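Local coordinates for protein diphosphomevalonate decarboxylase, putative (Trypanosoma brucei, PDB 2HKE) that probably catalyses the ATP-dependent decarboxylation of (R)-5-diphosphomevalonate to isopentenyl diphosphate, a precursor of isoprenoids and sterols, at residues A[188-199]-A[261-272]. The protein carries 1 engineered substitution. Residues are numbered along the deposited sequence; the frame is centred on the assembly and turned at random.
Sequences AVLKGAQKDVSS and KITYATEDSYAM
Tyr264 and Asp196 touch, CE1 to CB 4.1 Å, where 188-199, leaving strand 183-189, runs beside the loop leading into helix 267-283; with Leu190 they bury the largest areas. The Tyr264 hydroxyl donates to Val197 O, OH to O 2.9 Å; that oxygen lies at the ring edge, in plane, whereas the donor stands 43° out of the carbonyl plane. Ile262 CG2 sits over one face of the ring, toward its rim. Asp196 uses both carboxylate oxygens: Thr263 N reaches OD2 at 2.9 Å, nearly straight (170°) but from above the carboxylate plane, and OD1 takes Val197 N through its anti lone pair. With CG anti to the backbone N (chi1 -152°), the carboxylate extends to 261-263, where a water joins OD1 to Lys261 O. Leu190 CD1 rests on the helix start, 3.8 Å from Ser269 N, and reaches Met272 CG in the next turn. Thr266 and Ser269 form a capping box there, Ser269 N to Thr266 OG1 and Thr266 N to Ser269 OG, which also bonds Ala296 O. Waters bridge the backbones, as from Ala193 N to Tyr264 O. Polar bonds at one end and an apolar patch at the other imply a partly hydrated seam, held by side-chain-to-backbone bonds and water without direct backbone pairing.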
ATOM      1  N   ALA A 188     -11.589  -2.930  -4.845  1.00 20.23           N
ATOM      2  CA  ALA A 188     -12.686  -3.876  -4.742  1.00 19.77           C
ATOM      3  C   ALA A 188     -12.230  -5.010  -3.814  1.00 20.20           C
ATOM      4  O   ALA A 188     -11.375  -5.857  -4.173  1.00 19.93           O
ATOM      5  CB  ALA A 188     -13.095  -4.383  -6.124  1.00 20.80           C
ATOM      6  N   VAL A 189     -12.694  -4.933  -2.575  1.00 19.79           N
ATOM      7  CA  VAL A 189     -12.368  -5.901  -1.577  1.00 20.70           C
ATOM      8  C   VAL A 189     -13.097  -7.213  -1.795  1.00 20.21           C
ATOM      9  O   VAL A 189     -14.317  -7.241  -1.900  1.00 19.92           O
ATOM     10  CB  VAL A 189     -12.570  -5.317  -0.160  1.00 20.20           C
ATOM     11  CG1 VAL A 189     -12.190  -6.297   0.895  1.00 24.09           C
ATOM     12  CG2 VAL A 189     -11.753  -4.029  -0.068  1.00 22.91           C
ATOM     13  N   LEU A 190     -12.304  -8.285  -1.858  1.00 20.93           N
ATOM     14  CA  LEU A 190     -12.769  -9.634  -2.089  1.00 22.68           C
ATOM     15  C   LEU A 190     -12.417 -10.553  -0.920  1.00 24.07           C
ATOM     16  O   LEU A 190     -11.474 -10.293  -0.167  1.00 24.41           O
ATOM     17  CB  LEU A 190     -12.208 -10.171  -3.406  1.00 21.83           C
ATOM     18  CG  LEU A 190     -12.535  -9.356  -4.660  1.00 22.14           C
ATOM     19  CD1 LEU A 190     -11.636  -9.706  -5.855  1.00 18.88           C
ATOM     20  CD2 LEU A 190     -14.024  -9.507  -4.982  1.00 24.71           C
ATOM     21  N   LYS A 191     -13.151 -11.660  -0.784  1.00 25.70           N
ATOM     22  CA  LYS A 191     -12.839 -12.604   0.279  1.00 27.68           C
ATOM     23  C   LYS A 191     -11.492 -13.215  -0.038  1.00 27.26           C
ATOM     24  O   LYS A 191     -11.178 -13.474  -1.187  1.00 29.58           O
ATOM     25  CB  LYS A 191     -13.944 -13.633   0.464  1.00 28.56           C
ATOM     26  CG  LYS A 191     -15.175 -13.067   1.149  1.00 31.30           C
ATOM     27  CD  LYS A 191     -16.308 -14.097   1.306  1.00 31.49           C
ATOM     28  CE  LYS A 191     -17.712 -13.432   1.386  1.00 33.92           C
ATOM     29  NZ  LYS A 191     -18.810 -14.476   1.263  1.00 38.60           N
ATOM     30  N   GLY A 192     -10.680 -13.452   0.980  1.00 29.31           N
ATOM     31  CA  GLY A 192      -9.361 -13.973   0.781  1.00 29.41           C
ATOM     32  C   GLY A 192      -9.354 -15.449   0.433  1.00 31.26           C
ATOM     33  O   GLY A 192     -10.352 -16.175   0.610  1.00 30.01           O
ATOM     34  N   ALA A 193      -8.222 -15.869  -0.095  1.00 32.10           N
ATOM     35  CA  ALA A 193      -7.978 -17.240  -0.434  1.00 33.53           C
ATOM     36  C   ALA A 193      -7.716 -17.987   0.857  1.00 34.83           C
ATOM     37  O   ALA A 193      -7.532 -17.396   1.918  1.00 34.54           O
ATOM     38  CB  ALA A 193      -6.753 -17.342  -1.318  1.00 33.72           C
ATOM     39  N   GLN A 194      -7.654 -19.299   0.752  1.00 37.68           N
ATOM     40  CA  GLN A 194      -7.121 -20.087   1.838  1.00 39.13           C
ATOM     41  C   GLN A 194      -5.827 -19.427   2.290  1.00 38.70           C
ATOM     42  O   GLN A 194      -5.044 -18.961   1.454  1.00 38.58           O
ATOM     43  CB  GLN A 194      -6.817 -21.493   1.344  1.00 39.52           C
ATOM     44  CG  GLN A 194      -6.492 -22.453   2.457  1.00 40.96           C
ATOM     45  CD  GLN A 194      -6.961 -23.859   2.156  1.00 43.92           C
ATOM     46  OE1 GLN A 194      -7.028 -24.269   0.985  1.00 51.66           O
ATOM     47  NE2 GLN A 194      -7.309 -24.614   3.215  1.00 49.79           N
ATOM     48  N   LYS A 195      -5.626 -19.371   3.605  1.00 39.01           N
ATOM     49  CA  LYS A 195      -4.425 -18.778   4.196  1.00 38.61           C
ATOM     50  C   LYS A 195      -3.198 -19.401   3.573  1.00 37.06           C
ATOM     51  O   LYS A 195      -3.128 -20.622   3.396  1.00 36.49           O
ATOM     52  CB  LYS A 195      -4.376 -18.980   5.719  1.00 39.28           C
ATOM     53  CG  LYS A 195      -3.401 -18.017   6.435  1.00 40.93           C
ATOM     54  CD  LYS A 195      -3.477 -18.130   7.971  1.00 41.99           C
ATOM     55  CE  LYS A 195      -2.367 -19.037   8.572  1.00 45.08           C
ATOM     56  NZ  LYS A 195      -2.921 -20.014   9.597  1.00 47.11           N
ATOM     57  N   ASP A 196      -2.243 -18.560   3.231  1.00 35.50           N
ATOM     58  CA  ASP A 196      -0.954 -19.008   2.679  1.00 35.29           C
ATOM     59  C   ASP A 196       0.173 -18.265   3.431  1.00 34.20           C
ATOM     60  O   ASP A 196      -0.095 -17.524   4.366  1.00 34.39           O
ATOM     61  CB  ASP A 196      -0.920 -18.742   1.166  1.00 34.78           C
ATOM     62  CG  ASP A 196      -0.014 -19.699   0.404  1.00 35.79           C
ATOM     63  OD1 ASP A 196       1.062 -20.054   0.948  1.00 37.80           O
ATOM     64  OD2 ASP A 196      -0.369 -20.092  -0.752  1.00 34.97           O
ATOM     65  N   VAL A 197       1.421 -18.478   3.029  1.00 33.48           N
ATOM     66  CA  VAL A 197       2.568 -17.905   3.753  1.00 32.19           C
ATOM     67  C   VAL A 197       2.468 -16.379   3.791  1.00 30.56           C
ATOM     68  O   VAL A 197       1.838 -15.760   2.916  1.00 30.15           O
ATOM     69  CB  VAL A 197       3.925 -18.340   3.125  1.00 32.63           C
ATOM     70  CG1 VAL A 197       4.048 -19.875   3.149  1.00 34.76           C
ATOM     71  CG2 VAL A 197       4.055 -17.798   1.696  1.00 32.31           C
ATOM     72  N   SER A 198       3.083 -15.774   4.798  1.00 29.06           N
ATOM     73  CA  SER A 198       3.154 -14.316   4.861  1.00 28.34           C
ATOM     74  C   SER A 198       3.935 -13.777   3.683  1.00 27.41           C
ATOM     75  O   SER A 198       4.746 -14.480   3.111  1.00 26.68           O
ATOM     76  CB  SER A 198       3.858 -13.873   6.142  1.00 29.16           C
ATOM     77  OG  SER A 198       5.229 -14.214   6.058  1.00 25.66           O
ATOM     78  N   SER A 199       3.666 -12.528   3.326  1.00 25.87           N
ATOM     79  CA  SER A 199       4.416 -11.820   2.287  1.00 26.50           C
ATOM     80  C   SER A 199       5.918 -11.825   2.605  1.00 24.36           C
ATOM     81  O   SER A 199       6.742 -12.100   1.759  1.00 21.87           O
ATOM     82  CB  SER A 199       3.915 -10.374   2.216  1.00 27.53           C
ATOM     83  OG  SER A 199       2.684 -10.314   1.483  1.00 34.38           O
ATOM     84  N   LYS A 261       4.135 -23.667  -4.115  1.00 27.17           N
ATOM     85  CA  LYS A 261       3.344 -22.640  -4.780  1.00 26.93           C
ATOM     86  C   LYS A 261       2.683 -21.731  -3.746  1.00 24.55           C
ATOM     87  O   LYS A 261       2.239 -22.168  -2.673  1.00 24.87           O
ATOM     88  CB  LYS A 261       2.268 -23.300  -5.620  1.00 27.74           C
ATOM     89  CG  LYS A 261       1.559 -22.451  -6.612  1.00 30.07           C
ATOM     90  CD  LYS A 261       0.480 -23.313  -7.329  1.00 30.72           C
ATOM     91  CE  LYS A 261      -0.585 -22.450  -8.034  1.00 34.80           C
ATOM     92  NZ  LYS A 261      -1.553 -23.256  -8.914  1.00 38.21           N
ATOM     93  N   ILE A 262       2.639 -20.454  -4.093  1.00 23.88           N
ATOM     94  CA  ILE A 262       1.976 -19.435  -3.291  1.00 24.21           C
ATOM     95  C   ILE A 262       0.768 -18.942  -4.072  1.00 23.76           C
ATOM     96  O   ILE A 262       0.905 -18.555  -5.267  1.00 23.10           O
ATOM     97  CB  ILE A 262       2.892 -18.197  -3.062  1.00 22.04           C
ATOM     98  CG1 ILE A 262       4.146 -18.560  -2.264  1.00 24.14           C
ATOM     99  CG2 ILE A 262       2.073 -17.075  -2.354  1.00 24.52           C
ATOM    100  CD1 ILE A 262       5.235 -17.417  -2.160  1.00 23.64           C
ATOM    101  N   THR A 263      -0.385 -18.916  -3.411  1.00 26.38           N
ATOM    102  CA  THR A 263      -1.632 -18.464  -4.036  1.00 26.74           C
ATOM    103  C   THR A 263      -2.331 -17.483  -3.134  1.00 26.92           C
ATOM    104  O   THR A 263      -2.808 -17.843  -2.047  1.00 26.54           O
ATOM    105  CB  THR A 263      -2.610 -19.645  -4.249  1.00 28.65           C
ATOM    106  OG1 THR A 263      -1.920 -20.687  -4.964  1.00 31.14           O
ATOM    107  CG2 THR A 263      -3.832 -19.172  -5.035  1.00 29.49           C
ATOM    108  N   TYR A 264      -2.411 -16.229  -3.581  1.00 24.66           N
ATOM    109  CA  TYR A 264      -3.193 -15.266  -2.858  1.00 25.15           C
ATOM    110  C   TYR A 264      -4.504 -14.929  -3.578  1.00 25.36           C
ATOM    111  O   TYR A 264      -5.405 -14.375  -2.972  1.00 26.34           O
ATOM    112  CB  TYR A 264      -2.364 -13.994  -2.684  1.00 26.80           C
ATOM    113  CG  TYR A 264      -1.124 -14.175  -1.866  1.00 25.37           C
ATOM    114  CD1 TYR A 264      -1.178 -14.684  -0.580  1.00 28.19           C
ATOM    115  CD2 TYR A 264       0.120 -13.786  -2.369  1.00 28.01           C
ATOM    116  CE1 TYR A 264       0.007 -14.822   0.194  1.00 30.00           C
ATOM    117  CE2 TYR A 264       1.273 -13.919  -1.620  1.00 26.99           C
ATOM    118  CZ  TYR A 264       1.213 -14.400  -0.322  1.00 29.72           C
ATOM    119  OH  TYR A 264       2.402 -14.516   0.386  1.00 27.61           O
ATOM    120  N   ALA A 265      -4.544 -15.159  -4.883  1.00 25.85           N
ATOM    121  CA  ALA A 265      -5.721 -14.832  -5.705  1.00 25.72           C
ATOM    122  C   ALA A 265      -6.778 -15.920  -5.564  1.00 26.40           C
ATOM    123  O   ALA A 265      -6.451 -17.080  -5.347  1.00 26.09           O
ATOM    124  CB  ALA A 265      -5.316 -14.717  -7.101  1.00 27.07           C
ATOM    125  N   THR A 266      -8.039 -15.512  -5.656  1.00 25.82           N
ATOM    126  CA  THR A 266      -9.171 -16.425  -5.709  1.00 24.99           C
ATOM    127  C   THR A 266      -9.776 -16.368  -7.092  1.00 25.00           C
ATOM    128  O   THR A 266      -9.367 -15.572  -7.928  1.00 23.94           O
ATOM    129  CB  THR A 266     -10.226 -15.990  -4.733  1.00 24.60           C
ATOM    130  OG1 THR A 266     -10.744 -14.708  -5.153  1.00 25.25           O
ATOM    131  CG2 THR A 266      -9.677 -15.922  -3.288  1.00 25.45           C
ATOM    132  N   GLU A 267     -10.817 -17.156  -7.337  1.00 24.59           N
ATOM    133  CA  GLU A 267     -11.426 -17.071  -8.672  1.00 23.77           C
ATOM    134  C   GLU A 267     -12.138 -15.732  -8.856  1.00 22.97           C
ATOM    135  O   GLU A 267     -12.391 -15.316  -9.985  1.00 23.07           O
ATOM    136  CB  GLU A 267     -12.391 -18.208  -8.893  1.00 25.58           C
ATOM    137  CG  GLU A 267     -11.686 -19.593  -9.122  1.00 29.16           C
ATOM    138  CD  GLU A 267     -10.837 -19.656 -10.387  1.00 34.28           C
ATOM    139  OE1 GLU A 267     -11.165 -18.965 -11.400  1.00 34.70           O
ATOM    140  OE2 GLU A 267      -9.803 -20.400 -10.379  1.00 34.89           O
ATOM    141  N   ASP A 268     -12.562 -15.116  -7.763  1.00 21.58           N
ATOM    142  CA  ASP A 268     -13.120 -13.744  -7.854  1.00 21.73           C
ATOM    143  C   ASP A 268     -12.053 -12.770  -8.365  1.00 20.75           C
ATOM    144  O   ASP A 268     -12.334 -11.953  -9.253  1.00 20.19           O
ATOM    145  CB  ASP A 268     -13.621 -13.252  -6.519  1.00 21.41           C
ATOM    146  CG  ASP A 268     -14.925 -13.868  -6.101  1.00 26.76           C
ATOM    147  OD1 ASP A 268     -15.657 -14.414  -6.926  1.00 27.83           O
ATOM    148  OD2 ASP A 268     -15.196 -13.796  -4.895  1.00 33.81           O
ATOM    149  N   SER A 269     -10.842 -12.870  -7.818  1.00 20.10           N
ATOM    150  CA  SER A 269      -9.690 -12.114  -8.353  1.00 20.42           C
ATOM    151  C   SER A 269      -9.529 -12.294  -9.853  1.00 20.39           C
ATOM    152  O   SER A 269      -9.391 -11.320 -10.605  1.00 19.91           O
ATOM    153  CB  SER A 269      -8.388 -12.538  -7.667  1.00 20.45           C
ATOM    154  OG  SER A 269      -8.502 -12.409  -6.279  1.00 20.02           O
ATOM    155  N   TYR A 270      -9.507 -13.552 -10.294  1.00 20.76           N
ATOM    156  CA  TYR A 270      -9.316 -13.864 -11.698  1.00 21.14           C
ATOM    157  C   TYR A 270     -10.474 -13.401 -12.550  1.00 20.27           C
ATOM    158  O   TYR A 270     -10.267 -12.927 -13.682  1.00 19.45           O
ATOM    159  CB  TYR A 270      -9.049 -15.369 -11.937  1.00 24.39           C
ATOM    160  CG  TYR A 270      -7.832 -15.914 -11.238  1.00 27.37           C
ATOM    161  CD1 TYR A 270      -6.585 -15.327 -11.413  1.00 30.06           C
ATOM    162  CD2 TYR A 270      -7.926 -17.015 -10.386  1.00 29.08           C
ATOM    163  CE1 TYR A 270      -5.457 -15.821 -10.767  1.00 32.00           C
ATOM    164  CE2 TYR A 270      -6.790 -17.517  -9.724  1.00 30.97           C
ATOM    165  CZ  TYR A 270      -5.572 -16.935  -9.937  1.00 31.09           C
ATOM    166  OH  TYR A 270      -4.464 -17.435  -9.292  1.00 34.32           O
ATOM    167  N   ALA A 271     -11.688 -13.470 -12.003  1.00 19.57           N
ATOM    168  CA  ALA A 271     -12.819 -12.949 -12.750  1.00 19.47           C
ATOM    169  C   ALA A 271     -12.699 -11.416 -12.922  1.00 19.63           C
ATOM    170  O   ALA A 271     -13.082 -10.880 -13.945  1.00 18.12           O
ATOM    171  CB  ALA A 271     -14.091 -13.273 -12.021  1.00 19.83           C
ATOM    172  N   MET A 272     -12.194 -10.734 -11.899  1.00 19.17           N
ATOM    173  CA  MET A 272     -11.964  -9.283 -11.994  1.00 18.71           C
ATOM    174  C   MET A 272     -10.964  -8.968 -13.073  1.00 19.05           C
ATOM    175  O   MET A 272     -11.145  -8.006 -13.823  1.00 19.12           O
ATOM    176  CB  MET A 272     -11.569  -8.683 -10.630  1.00 18.91           C
ATOM    177  CG  MET A 272     -12.762  -8.399  -9.729  1.00 21.68           C
ATOM    178  SD  MET A 272     -13.909  -7.143 -10.284  1.00 22.46           S
ATOM    179  CE  MET A 272     -12.899  -5.627 -10.090  1.00 26.52           C
TER
HETATM  180  O   HOH W   1     -12.565 -13.870  -3.427  1.00 23.08           O
HETATM  181  O   HOH W   2     -15.354 -12.287  -2.501  1.00 31.27           O
HETATM  182  O   HOH W   3      -5.850 -14.400  -0.400  1.00 31.40           O
HETATM  183  O   HOH W   4      -3.991 -16.427   0.719  1.00 36.68           O
HETATM  184  O   HOH W   5      -4.209 -19.895  -0.847  1.00 39.16           O
HETATM  185  O   HOH W   6       3.034 -21.501  -0.021  1.00 28.87           O